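Local coordinates for protein enterochelin esterase (Salmonella enterica subsp. enterica serovar Typhimurium, PDB 3MGA) that probably hydrolyses the ester bonds of the iron-loaded siderophore enterobactin (enterochelin), helping the cell to release its iron, at residues Q211-N216 with A286-G291; P218-L223 with Y237-A242; S311-F316 with G381-L386. One frame throughout, in Å; residues are numbered along the deposited sequence.

Contact 1. Residues Q211-N216 with A286-G291; sequences QFWAEN and AGQSFG
Trp-213 and Gln-288 both start out with CG anti to the carbonyl carbon, in Trp-213 at a chi1 of -57°, and Gln-288 then folds back at chi2 (77°), so that the indole leaves the helix toward the strand end and the amide comes round to meet it. The meeting is a single hydrogen bond: Trp-213 NE1 donates to Gln-288 OE1 over 3.1 Å, fairly straight at 157° about the hydrogen. On the tryptophan side the oxygen sits at the edge, practically in the ring plane, where the N-H points. On the glutamine side the geometry is less regular, since NE1 stands well above the carbonyl plane and off either lone pair. Ring and amide planes are steeply turned against each other, and Gln-288 CD lies 3.8 Å from Trp-213 CZ2. Gln-288 NE2 lies near NE1, but both are donors and no bond joins them; NE2 instead has a weak bond to Gln-312 OE1. The two residues are buried, and the bond serves an indole N-H that would otherwise be costly to hide. Within the helix, Phe-212 CD2 rests 3.8 Å above one face of the Trp-213 ring, over its centre. Past Gln-288 the chain turns through Ser-289, whose positive phi and place in a GxSxG sequence are consistent with the nucleophile elbow of an alpha/beta hydrolase; Gly-291 N bonds back to Gln-288 O at 2.8 Å across that turn. The indole lies between helix 210-216 and the central sheet, against Leu-239 of strand 236-240 and Arg-389 and Leu-392 of helix 385-399, while Gln-288, at the end of strand 284-288, packs on Trp-388 of the same helix.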
ATOM      1  N   GLN A 211       8.541  -7.955   4.347  1.00 34.16           N
ATOM      2  CA  GLN A 211       7.762  -8.878   5.157  1.00 34.70           C
ATOM      3  C   GLN A 211       6.308  -8.954   4.654  1.00 34.29           C
ATOM      4  O   GLN A 211       5.730 -10.040   4.566  1.00 34.08           O
ATOM      5  CB  GLN A 211       7.834  -8.509   6.652  1.00 35.78           C
ATOM      6  CG  GLN A 211       7.161  -7.188   7.085  1.00 40.68           C
ATOM      7  CD  GLN A 211       7.757  -5.917   6.467  1.00 44.57           C
ATOM      8  OE1 GLN A 211       8.882  -5.911   5.979  1.00 42.48           O
ATOM      9  NE2 GLN A 211       6.986  -4.825   6.506  1.00 48.91           N
ATOM     10  N   PHE A 212       5.749  -7.808   4.282  1.00 32.90           N
ATOM     11  CA  PHE A 212       4.377  -7.738   3.799  1.00 32.97           C
ATOM     12  C   PHE A 212       4.232  -8.381   2.432  1.00 33.45           C
ATOM     13  O   PHE A 212       3.342  -9.207   2.216  1.00 34.82           O
ATOM     14  CB  PHE A 212       3.937  -6.273   3.714  1.00 33.68           C
ATOM     15  CG  PHE A 212       2.485  -6.098   3.405  1.00 33.39           C
ATOM     16  CD1 PHE A 212       1.552  -6.042   4.430  1.00 34.80           C
ATOM     17  CD2 PHE A 212       2.050  -5.987   2.098  1.00 30.34           C
ATOM     18  CE1 PHE A 212       0.212  -5.888   4.147  1.00 36.19           C
ATOM     19  CE2 PHE A 212       0.722  -5.824   1.807  1.00 30.28           C
ATOM     20  CZ  PHE A 212      -0.203  -5.772   2.825  1.00 35.74           C
ATOM     21  N   TRP A 213       5.116  -8.004   1.508  1.00 33.34           N
ATOM     22  CA  TRP A 213       5.078  -8.535   0.144  1.00 33.03           C
ATOM     23  C   TRP A 213       5.543  -9.980   0.047  1.00 32.49           C
ATOM     24  O   TRP A 213       5.455 -10.583  -1.018  1.00 33.41           O
ATOM     25  CB  TRP A 213       5.873  -7.649  -0.824  1.00 32.14           C
ATOM     26  CG  TRP A 213       5.388  -6.239  -0.824  1.00 31.56           C
ATOM     27  CD1 TRP A 213       6.058  -5.142  -0.364  1.00 33.22           C
ATOM     28  CD2 TRP A 213       4.102  -5.783  -1.234  1.00 29.70           C
ATOM     29  NE1 TRP A 213       5.281  -4.022  -0.503  1.00 33.16           N
ATOM     30  CE2 TRP A 213       4.069  -4.390  -1.027  1.00 34.44           C
ATOM     31  CE3 TRP A 213       2.970  -6.416  -1.762  1.00 29.51           C
ATOM     32  CZ2 TRP A 213       2.948  -3.611  -1.343  1.00 36.93           C
ATOM     33  CZ3 TRP A 213       1.874  -5.656  -2.080  1.00 32.29           C
ATOM     34  CH2 TRP A 213       1.863  -4.261  -1.867  1.00 35.44           C
ATOM     35  N   ALA A 214       6.047 -10.528   1.144  1.00 32.42           N
ATOM     36  CA  ALA A 214       6.472 -11.929   1.176  1.00 33.42           C
ATOM     37  C   ALA A 214       5.488 -12.804   1.962  1.00 34.37           C
ATOM     38  O   ALA A 214       5.396 -13.995   1.705  1.00 36.29           O
ATOM     39  CB  ALA A 214       7.880 -12.057   1.764  1.00 32.01           C
ATOM     40  N   GLU A 215       4.743 -12.216   2.897  1.00 36.06           N
ATOM     41  CA  GLU A 215       3.808 -12.986   3.729  1.00 39.18           C
ATOM     42  C   GLU A 215       2.327 -12.557   3.657  1.00 40.03           C
ATOM     43  O   GLU A 215       1.463 -13.374   3.315  1.00 41.52           O
ATOM     44  CB  GLU A 215       4.299 -12.985   5.188  1.00 39.75           C
ATOM     45  CG  GLU A 215       5.730 -13.567   5.332  1.00 43.58           C
ATOM     46  CD  GLU A 215       6.253 -13.626   6.773  1.00 48.33           C
ATOM     47  OE1 GLU A 215       5.665 -12.979   7.675  1.00 50.36           O
ATOM     48  OE2 GLU A 215       7.278 -14.318   6.993  1.00 47.42           O
ATOM     49  N   ASN A 216       2.027 -11.301   3.982  1.00 39.14           N
ATOM     50  CA  ASN A 216       0.629 -10.829   3.971  1.00 40.25           C
ATOM     51  C   ASN A 216      -0.008 -10.816   2.584  1.00 40.57           C
ATOM     52  O   ASN A 216      -1.165 -11.191   2.410  1.00 42.74           O
ATOM     53  CB  ASN A 216       0.516  -9.424   4.559  1.00 40.02           C
ATOM     54  CG  ASN A 216       1.129  -9.317   5.932  1.00 39.06           C
ATOM     55  OD1 ASN A 216       2.285  -9.665   6.124  1.00 41.38           O
ATOM     56  ND2 ASN A 216       0.373  -8.788   6.886  1.00 37.53           N
ATOM     57  N   ALA A 286      11.791   0.181  -4.746  1.00 30.06           N
ATOM     58  CA  ALA A 286      10.359   0.408  -4.674  1.00 30.62           C
ATOM     59  C   ALA A 286       9.887   0.337  -3.235  1.00 29.72           C
ATOM     60  O   ALA A 286      10.321  -0.524  -2.478  1.00 30.28           O
ATOM     61  CB  ALA A 286       9.626  -0.640  -5.540  1.00 28.99           C
ATOM     62  N   GLY A 287       8.993   1.239  -2.857  1.00 30.78           N
ATOM     63  CA  GLY A 287       8.467   1.268  -1.494  1.00 30.71           C
ATOM     64  C   GLY A 287       7.185   2.070  -1.363  1.00 32.31           C
ATOM     65  O   GLY A 287       6.833   2.847  -2.254  1.00 34.47           O
ATOM     66  N   GLN A 288       6.483   1.880  -0.242  1.00 33.87           N
ATOM     67  CA  GLN A 288       5.234   2.570   0.013  1.00 34.67           C
ATOM     68  C   GLN A 288       5.291   3.331   1.328  1.00 36.42           C
ATOM     69  O   GLN A 288       5.886   2.863   2.296  1.00 37.04           O
ATOM     70  CB  GLN A 288       4.075   1.574   0.079  1.00 34.37           C
ATOM     71  CG  GLN A 288       4.038   0.572  -1.055  1.00 35.32           C
ATOM     72  CD  GLN A 288       5.057  -0.533  -0.900  1.00 34.11           C
ATOM     73  OE1 GLN A 288       5.297  -1.013   0.204  1.00 35.39           O
ATOM     74  NE2 GLN A 288       5.632  -0.970  -2.012  1.00 36.47           N
ATOM     75  N   SER A 289       4.650   4.498   1.356  1.00 38.55           N
ATOM     76  CA  SER A 289       4.580   5.332   2.556  1.00 39.86           C
ATOM     77  C   SER A 289       6.022   5.726   2.922  1.00 39.59           C
ATOM     78  O   SER A 289       6.702   6.310   2.070  1.00 40.70           O
ATOM     79  CB  SER A 289       3.828   4.580   3.655  1.00 39.55           C
ATOM     80  OG  SER A 289       3.431   5.451   4.691  1.00 46.97           O
ATOM     81  N   PHE A 290       6.525   5.428   4.128  1.00 38.31           N
ATOM     82  CA  PHE A 290       7.933   5.782   4.408  1.00 38.30           C
ATOM     83  C   PHE A 290       8.859   5.071   3.428  1.00 36.70           C
ATOM     84  O   PHE A 290       9.984   5.520   3.202  1.00 37.18           O
ATOM     85  CB  PHE A 290       8.411   5.475   5.837  1.00 37.38           C
ATOM     86  CG  PHE A 290       7.959   6.456   6.881  1.00 39.28           C
ATOM     87  CD1 PHE A 290       7.978   7.819   6.638  1.00 41.92           C
ATOM     88  CD2 PHE A 290       7.668   6.016   8.169  1.00 40.21           C
ATOM     89  CE1 PHE A 290       7.611   8.725   7.632  1.00 44.65           C
ATOM     90  CE2 PHE A 290       7.307   6.911   9.161  1.00 42.91           C
ATOM     91  CZ  PHE A 290       7.275   8.268   8.892  1.00 44.32           C
ATOM     92  N   GLY A 291       8.394   3.951   2.874  1.00 35.04           N
ATOM     93  CA  GLY A 291       9.167   3.196   1.893  1.00 34.36           C
ATOM     94  C   GLY A 291       9.341   3.978   0.602  1.00 35.27           C
ATOM     95  O   GLY A 291      10.359   3.843  -0.084  1.00 35.35           O
TER

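Contact 2. Residues P218-L223 with Y237-A242; sequences PVWPAL and YLLIDA
Val-219 and Leu-239 have their CA atoms 9.8 Å apart, and Trp-220 and Tyr-237 theirs 9.3 Å apart, so the chain entering helix 220-228 stands a full side-chain layer off strand 236-240. Leu-223 N bonds back to Val-219 O. On the strand, Tyr-237 and Leu-239 point toward the helix while Leu-238 between them points away, the usual alternation, and this puts two large groups into the gap. Leu-223 meets Tyr-237 over its ring: CD1 sits 3.7 Å from the centroid of the Tyr-237 ring, only 6° off the normal, a clear CH-pi contact. The other branch reaches further out along the same ring, with Leu-223 CD2 3.8 Å from Tyr-237 CE1 and about as near the phenol oxygen. Leu-239 offers its CD2 methyl to two residues, 3.5 Å from Trp-220 CH2 and 4.2 Å from Val-219 CG1. It approaches the indole obliquely, and CG1 of Val-219 lies above one face of that indole, near the rim. Trp-220 has an unusual chi1 of -29°, short of a staggered setting, which swings the six-membered end of its ring toward Leu-239. Leu-192 of strand 185-193 touches both Trp-220 and Leu-223, widening the apolar layer along the sheet. No polar bond crosses between the segments: the methyl and indole contacts around Leu-239 depend on shape more than on direction, and the CH-pi contact adds a weak directional preference over the phenol ring.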
ATOM      1  N   PRO A 218       1.724 -12.024  -0.776  1.00 38.05           N
ATOM      2  CA  PRO A 218       2.847 -12.556  -1.587  1.00 36.96           C
ATOM      3  C   PRO A 218       2.880 -12.080  -3.027  1.00 36.59           C
ATOM      4  O   PRO A 218       1.942 -12.305  -3.785  1.00 38.30           O
ATOM      5  CB  PRO A 218       2.670 -14.082  -1.501  1.00 37.60           C
ATOM      6  CG  PRO A 218       1.891 -14.301  -0.246  1.00 38.05           C
ATOM      7  CD  PRO A 218       0.947 -13.123  -0.170  1.00 39.34           C
ATOM      8  N   VAL A 219       3.984 -11.434  -3.385  1.00 35.91           N
ATOM      9  CA  VAL A 219       4.166 -10.856  -4.709  1.00 35.60           C
ATOM     10  C   VAL A 219       4.689 -11.840  -5.772  1.00 36.14           C
ATOM     11  O   VAL A 219       4.620 -11.549  -6.963  1.00 35.38           O
ATOM     12  CB  VAL A 219       5.141  -9.657  -4.600  1.00 35.10           C
ATOM     13  CG1 VAL A 219       6.564 -10.148  -4.332  1.00 34.39           C
ATOM     14  CG2 VAL A 219       5.102  -8.797  -5.837  1.00 36.15           C
ATOM     15  N   TRP A 220       5.145 -13.023  -5.355  1.00 36.17           N
ATOM     16  CA  TRP A 220       5.754 -13.983  -6.305  1.00 36.83           C
ATOM     17  C   TRP A 220       4.838 -14.389  -7.481  1.00 38.44           C
ATOM     18  O   TRP A 220       5.228 -14.255  -8.647  1.00 38.94           O
ATOM     19  CB  TRP A 220       6.213 -15.272  -5.613  1.00 36.39           C
ATOM     20  CG  TRP A 220       6.615 -15.174  -4.166  1.00 36.46           C
ATOM     21  CD1 TRP A 220       6.020 -15.817  -3.126  1.00 36.77           C
ATOM     22  CD2 TRP A 220       7.670 -14.386  -3.599  1.00 36.68           C
ATOM     23  NE1 TRP A 220       6.649 -15.501  -1.953  1.00 39.49           N
ATOM     24  CE2 TRP A 220       7.666 -14.625  -2.213  1.00 38.51           C
ATOM     25  CE3 TRP A 220       8.623 -13.513  -4.125  1.00 37.36           C
ATOM     26  CZ2 TRP A 220       8.580 -14.027  -1.349  1.00 38.09           C
ATOM     27  CZ3 TRP A 220       9.530 -12.917  -3.259  1.00 36.76           C
ATOM     28  CH2 TRP A 220       9.498 -13.174  -1.894  1.00 35.72           C
ATOM     29  N   PRO A 221       3.624 -14.904  -7.182  1.00 37.98           N
ATOM     30  CA  PRO A 221       2.756 -15.326  -8.278  1.00 38.36           C
ATOM     31  C   PRO A 221       2.513 -14.247  -9.328  1.00 37.44           C
ATOM     32  O   PRO A 221       2.523 -14.550 -10.526  1.00 36.81           O
ATOM     33  CB  PRO A 221       1.451 -15.714  -7.572  1.00 40.36           C
ATOM     34  CG  PRO A 221       1.861 -16.040  -6.172  1.00 39.27           C
ATOM     35  CD  PRO A 221       2.988 -15.111  -5.868  1.00 37.78           C
ATOM     36  N   ALA A 222       2.313 -13.006  -8.882  1.00 35.69           N
ATOM     37  CA  ALA A 222       2.068 -11.881  -9.793  1.00 35.09           C
ATOM     38  C   ALA A 222       3.292 -11.567 -10.640  1.00 34.80           C
ATOM     39  O   ALA A 222       3.170 -11.263 -11.829  1.00 35.45           O
ATOM     40  CB  ALA A 222       1.640 -10.649  -9.023  1.00 33.61           C
ATOM     41  N   LEU A 223       4.470 -11.636 -10.027  1.00 34.11           N
ATOM     42  CA  LEU A 223       5.724 -11.365 -10.738  1.00 34.50           C
ATOM     43  C   LEU A 223       6.026 -12.441 -11.780  1.00 35.20           C
ATOM     44  O   LEU A 223       6.408 -12.132 -12.908  1.00 35.64           O
ATOM     45  CB  LEU A 223       6.885 -11.259  -9.756  1.00 33.14           C
ATOM     46  CG  LEU A 223       6.838 -10.087  -8.785  1.00 32.22           C
ATOM     47  CD1 LEU A 223       7.961 -10.214  -7.760  1.00 29.94           C
ATOM     48  CD2 LEU A 223       6.925  -8.771  -9.537  1.00 31.74           C
ATOM     49  N   TYR A 237      14.637 -10.250  -7.513  1.00 34.24           N
ATOM     50  CA  TYR A 237      13.860  -9.463  -6.550  1.00 33.33           C
ATOM     51  C   TYR A 237      14.346  -9.632  -5.109  1.00 33.66           C
ATOM     52  O   TYR A 237      14.458 -10.744  -4.622  1.00 34.11           O
ATOM     53  CB  TYR A 237      12.387  -9.848  -6.640  1.00 33.52           C
ATOM     54  CG  TYR A 237      11.767  -9.558  -7.985  1.00 32.96           C
ATOM     55  CD1 TYR A 237      11.191  -8.323  -8.257  1.00 33.83           C
ATOM     56  CD2 TYR A 237      11.760 -10.514  -8.983  1.00 33.58           C
ATOM     57  CE1 TYR A 237      10.624  -8.052  -9.489  1.00 33.04           C
ATOM     58  CE2 TYR A 237      11.191 -10.254 -10.215  1.00 34.59           C
ATOM     59  CZ  TYR A 237      10.631  -9.020 -10.463  1.00 30.60           C
ATOM     60  OH  TYR A 237      10.073  -8.763 -11.691  1.00 28.29           O
ATOM     61  N   LEU A 238      14.617  -8.510  -4.435  1.00 33.79           N
ATOM     62  CA  LEU A 238      15.084  -8.508  -3.060  1.00 33.33           C
ATOM     63  C   LEU A 238      14.081  -7.836  -2.113  1.00 33.27           C
ATOM     64  O   LEU A 238      13.896  -6.623  -2.149  1.00 34.04           O
ATOM     65  CB  LEU A 238      16.411  -7.780  -2.994  1.00 34.78           C
ATOM     66  CG  LEU A 238      17.111  -7.713  -1.649  1.00 36.30           C
ATOM     67  CD1 LEU A 238      17.375  -9.121  -1.122  1.00 38.14           C
ATOM     68  CD2 LEU A 238      18.401  -6.933  -1.792  1.00 39.65           C
ATOM     69  N   LEU A 239      13.424  -8.623  -1.266  1.00 32.45           N
ATOM     70  CA  LEU A 239      12.470  -8.061  -0.314  1.00 32.00           C
ATOM     71  C   LEU A 239      13.149  -7.911   1.024  1.00 32.31           C
ATOM     72  O   LEU A 239      13.661  -8.891   1.567  1.00 32.47           O
ATOM     73  CB  LEU A 239      11.222  -8.925  -0.192  1.00 31.91           C
ATOM     74  CG  LEU A 239      10.200  -8.840  -1.329  1.00 31.05           C
ATOM     75  CD1 LEU A 239      10.810  -9.093  -2.691  1.00 27.97           C
ATOM     76  CD2 LEU A 239       9.082  -9.837  -1.040  1.00 33.04           C
ATOM     77  N   ILE A 240      13.159  -6.687   1.557  1.00 31.85           N
ATOM     78  CA  ILE A 240      13.819  -6.435   2.834  1.00 32.62           C
ATOM     79  C   ILE A 240      12.820  -6.233   3.970  1.00 32.66           C
ATOM     80  O   ILE A 240      11.901  -5.432   3.870  1.00 32.48           O
ATOM     81  CB  ILE A 240      14.754  -5.219   2.766  1.00 33.16           C
ATOM     82  CG1 ILE A 240      15.696  -5.321   1.562  1.00 32.33           C
ATOM     83  CG2 ILE A 240      15.555  -5.105   4.059  1.00 32.65           C
ATOM     84  CD1 ILE A 240      16.620  -4.130   1.432  1.00 31.82           C
ATOM     85  N   ASP A 241      13.025  -6.967   5.055  1.00 34.05           N
ATOM     86  CA  ASP A 241      12.167  -6.890   6.234  1.00 34.91           C
ATOM     87  C   ASP A 241      12.455  -5.585   6.951  1.00 35.94           C
ATOM     88  O   ASP A 241      13.623  -5.269   7.220  1.00 36.03           O
ATOM     89  CB  ASP A 241      12.489  -8.067   7.161  1.00 35.87           C
ATOM     90  CG  ASP A 241      11.534  -8.198   8.324  1.00 37.23           C
ATOM     91  OD1 ASP A 241      10.632  -7.362   8.491  1.00 41.16           O
ATOM     92  OD2 ASP A 241      11.691  -9.168   9.087  1.00 43.78           O
ATOM     93  N   ALA A 242      11.403  -4.820   7.237  1.00 36.03           N
ATOM     94  CA  ALA A 242      11.533  -3.558   7.967  1.00 38.04           C
ATOM     95  C   ALA A 242      11.677  -3.829   9.469  1.00 39.91           C
ATOM     96  O   ALA A 242      11.940  -2.907  10.247  1.00 41.44           O
ATOM     97  CB  ALA A 242      10.322  -2.652   7.708  1.00 38.24           C
TER

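Contact 3. Residues S311-F316 with G381-L386; sequences SQSGSF and GGHDAL
Ser-313 OG is gripped by two groups, hydrogen-bonding with Glu-353 OE1 and with Trp-388 NE1; it also faces Gly-382 O, but at 4.0 Å the two only adjoin. Glu-353 reaches both sides of the contact, because its other oxygen, OE2, is hydrogen-bonded to His-383 ND1. Between these polar ends the direct touch is slight: Ser-313 CB comes 3.9 Å from His-383 ND1, obliquely to the ring. The imidazole gets there because its CG is anti to the backbone N (chi1 -161°). From this position the CE1-NE2 side of the ring packs by the hydroxyl of Ser-289. Trp-388 meets the imidazole edge to face, and His-383 NE2 has a weak hydrogen bond to a bound glycerol. One residue on, Asp-384 N-caps helix 385-399: Asp-384 OD1 accepts from Leu-386 N at 3.1 Å, on the anti side and tilted 35° out of the carboxylate plane, and also bonds Ser-94 OG of strand 92-100. Ser-289, Glu-353 and His-383, in that chain order, are consistent with the catalytic triad of an alpha/beta hydrolase, in which Glu-353 probably orients the imidazole while second-shell Ser-313 and Trp-388 help to hold carboxylate and ring in place.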
ATOM      1  N   SER A 311       7.857   5.187  -5.922  1.00 36.23           N
ATOM      2  CA  SER A 311       7.260   5.668  -4.691  1.00 36.86           C
ATOM      3  C   SER A 311       5.742   5.642  -4.774  1.00 36.87           C
ATOM      4  O   SER A 311       5.144   6.314  -5.625  1.00 37.10           O
ATOM      5  CB  SER A 311       7.711   7.081  -4.371  1.00 37.92           C
ATOM      6  OG  SER A 311       7.039   7.551  -3.206  1.00 37.81           O
ATOM      7  N   GLN A 312       5.132   4.864  -3.887  1.00 36.23           N
ATOM      8  CA  GLN A 312       3.681   4.744  -3.817  1.00 37.35           C
ATOM      9  C   GLN A 312       3.271   5.379  -2.493  1.00 37.90           C
ATOM     10  O   GLN A 312       3.786   4.998  -1.441  1.00 37.72           O
ATOM     11  CB  GLN A 312       3.255   3.271  -3.850  1.00 37.12           C
ATOM     12  CG  GLN A 312       3.924   2.458  -4.956  1.00 36.57           C
ATOM     13  CD  GLN A 312       3.391   1.044  -5.074  1.00 34.96           C
ATOM     14  OE1 GLN A 312       4.120   0.085  -4.855  1.00 38.23           O
ATOM     15  NE2 GLN A 312       2.103   0.909  -5.386  1.00 34.97           N
ATOM     16  N   SER A 313       2.371   6.362  -2.552  1.00 39.17           N
ATOM     17  CA  SER A 313       1.904   7.081  -1.356  1.00 39.92           C
ATOM     18  C   SER A 313       3.078   7.577  -0.508  1.00 39.94           C
ATOM     19  O   SER A 313       3.055   7.497   0.721  1.00 38.56           O
ATOM     20  CB  SER A 313       0.974   6.202  -0.519  1.00 39.36           C
ATOM     21  OG  SER A 313      -0.200   5.892  -1.229  1.00 40.71           O
ATOM     22  N   GLY A 314       4.100   8.094  -1.178  1.00 40.92           N
ATOM     23  CA  GLY A 314       5.298   8.584  -0.501  1.00 42.42           C
ATOM     24  C   GLY A 314       5.018   9.578   0.607  1.00 43.98           C
ATOM     25  O   GLY A 314       4.250  10.526   0.431  1.00 43.85           O
ATOM     26  N   SER A 315       5.640   9.350   1.761  1.00 45.73           N
ATOM     27  CA  SER A 315       5.467  10.221   2.918  1.00 47.65           C
ATOM     28  C   SER A 315       6.362  11.451   2.786  1.00 49.82           C
ATOM     29  O   SER A 315       7.266  11.661   3.590  1.00 50.42           O
ATOM     30  CB  SER A 315       5.791   9.458   4.196  1.00 47.01           C
ATOM     31  OG  SER A 315       4.930   8.340   4.335  1.00 49.10           O
ATOM     32  N   PHE A 316       6.092  12.265   1.767  1.00 51.64           N
ATOM     33  CA  PHE A 316       6.875  13.471   1.504  1.00 54.16           C
ATOM     34  C   PHE A 316       6.437  14.652   2.360  1.00 58.17           C
ATOM     35  O   PHE A 316       6.868  15.783   2.142  1.00 59.61           O
ATOM     36  CB  PHE A 316       6.872  13.803   0.014  1.00 53.36           C
ATOM     37  CG  PHE A 316       7.423  12.705  -0.818  1.00 49.61           C
ATOM     38  CD1 PHE A 316       8.785  12.429  -0.791  1.00 46.37           C
ATOM     39  CD2 PHE A 316       6.589  11.913  -1.603  1.00 45.75           C
ATOM     40  CE1 PHE A 316       9.309  11.397  -1.539  1.00 42.49           C
ATOM     41  CE2 PHE A 316       7.107  10.873  -2.351  1.00 42.37           C
ATOM     42  CZ  PHE A 316       8.466  10.614  -2.322  1.00 43.67           C
ATOM     43  N   GLY A 381      -8.226   5.774  -4.997  1.00 45.01           N
ATOM     44  CA  GLY A 381      -8.117   4.944  -3.803  1.00 43.56           C
ATOM     45  C   GLY A 381      -7.238   5.700  -2.818  1.00 42.95           C
ATOM     46  O   GLY A 381      -6.962   6.888  -3.029  1.00 41.65           O
ATOM     47  N   GLY A 382      -6.762   5.028  -1.768  1.00 41.69           N
ATOM     48  CA  GLY A 382      -5.944   5.705  -0.761  1.00 41.78           C
ATOM     49  C   GLY A 382      -4.660   5.053  -0.282  1.00 40.20           C
ATOM     50  O   GLY A 382      -3.934   4.425  -1.051  1.00 39.07           O
ATOM     51  N   HIS A 383      -4.372   5.259   1.002  1.00 40.88           N
ATOM     52  CA  HIS A 383      -3.182   4.730   1.673  1.00 41.16           C
ATOM     53  C   HIS A 383      -3.539   3.265   1.930  1.00 41.01           C
ATOM     54  O   HIS A 383      -3.740   2.838   3.067  1.00 42.13           O
ATOM     55  CB  HIS A 383      -2.978   5.518   2.970  1.00 42.63           C
ATOM     56  CG  HIS A 383      -1.599   5.430   3.536  1.00 44.98           C
ATOM     57  ND1 HIS A 383      -0.571   6.235   3.096  1.00 46.61           N
ATOM     58  CD2 HIS A 383      -1.083   4.664   4.525  1.00 45.90           C
ATOM     59  CE1 HIS A 383       0.525   5.954   3.777  1.00 47.24           C
ATOM     60  NE2 HIS A 383       0.240   5.009   4.655  1.00 48.95           N
ATOM     61  N   ASP A 384      -3.574   2.491   0.853  1.00 38.93           N
ATOM     62  CA  ASP A 384      -4.092   1.138   0.911  1.00 39.71           C
ATOM     63  C   ASP A 384      -3.241   0.123   0.129  1.00 36.58           C
ATOM     64  O   ASP A 384      -3.027   0.289  -1.062  1.00 36.68           O
ATOM     65  CB  ASP A 384      -5.499   1.266   0.302  1.00 40.14           C
ATOM     66  CG  ASP A 384      -6.404   0.094   0.583  1.00 42.18           C
ATOM     67  OD1 ASP A 384      -5.952  -1.062   0.722  1.00 42.17           O
ATOM     68  OD2 ASP A 384      -7.617   0.360   0.621  1.00 42.82           O
ATOM     69  N   ALA A 385      -2.768  -0.926   0.800  1.00 36.07           N
ATOM     70  CA  ALA A 385      -1.941  -1.972   0.136  1.00 35.51           C
ATOM     71  C   ALA A 385      -2.686  -2.763  -0.968  1.00 34.06           C
ATOM     72  O   ALA A 385      -2.057  -3.349  -1.839  1.00 33.75           O
ATOM     73  CB  ALA A 385      -1.335  -2.925   1.162  1.00 34.34           C
ATOM     74  N   LEU A 386      -4.012  -2.793  -0.927  1.00 34.22           N
ATOM     75  CA  LEU A 386      -4.770  -3.463  -1.973  1.00 34.18           C
ATOM     76  C   LEU A 386      -4.540  -2.725  -3.302  1.00 33.43           C
ATOM     77  O   LEU A 386      -4.428  -3.348  -4.353  1.00 33.43           O
ATOM     78  CB  LEU A 386      -6.250  -3.499  -1.635  1.00 35.71           C
ATOM     79  CG  LEU A 386      -7.172  -4.189  -2.639  1.00 35.89           C
ATOM     80  CD1 LEU A 386      -6.916  -5.670  -2.633  1.00 37.14           C
ATOM     81  CD2 LEU A 386      -8.625  -3.895  -2.291  1.00 37.19           C
TER

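Following the chain, helix 210-216 opens contact 1, and contact 2 opens and closes within that loop: after helix 220-228 the chain returns along strand 236-240, and only strand 284-288 completes contact 1. The nested pair touch directly, for Trp-213 O meets Val-219 N in a probable hydrogen bond 2.9 Å long. Contact 3 opens later, at the end of strand 308-312, next to 284-288 in the sheet, and closes its own loop at the turn before helix 385-399. Contacts 2 and 3, centres about 17 Å apart, do not touch; contact 1 lies between them, tying helix 210-216 to the end of strand 284-288 at the probable nucleophile elbow.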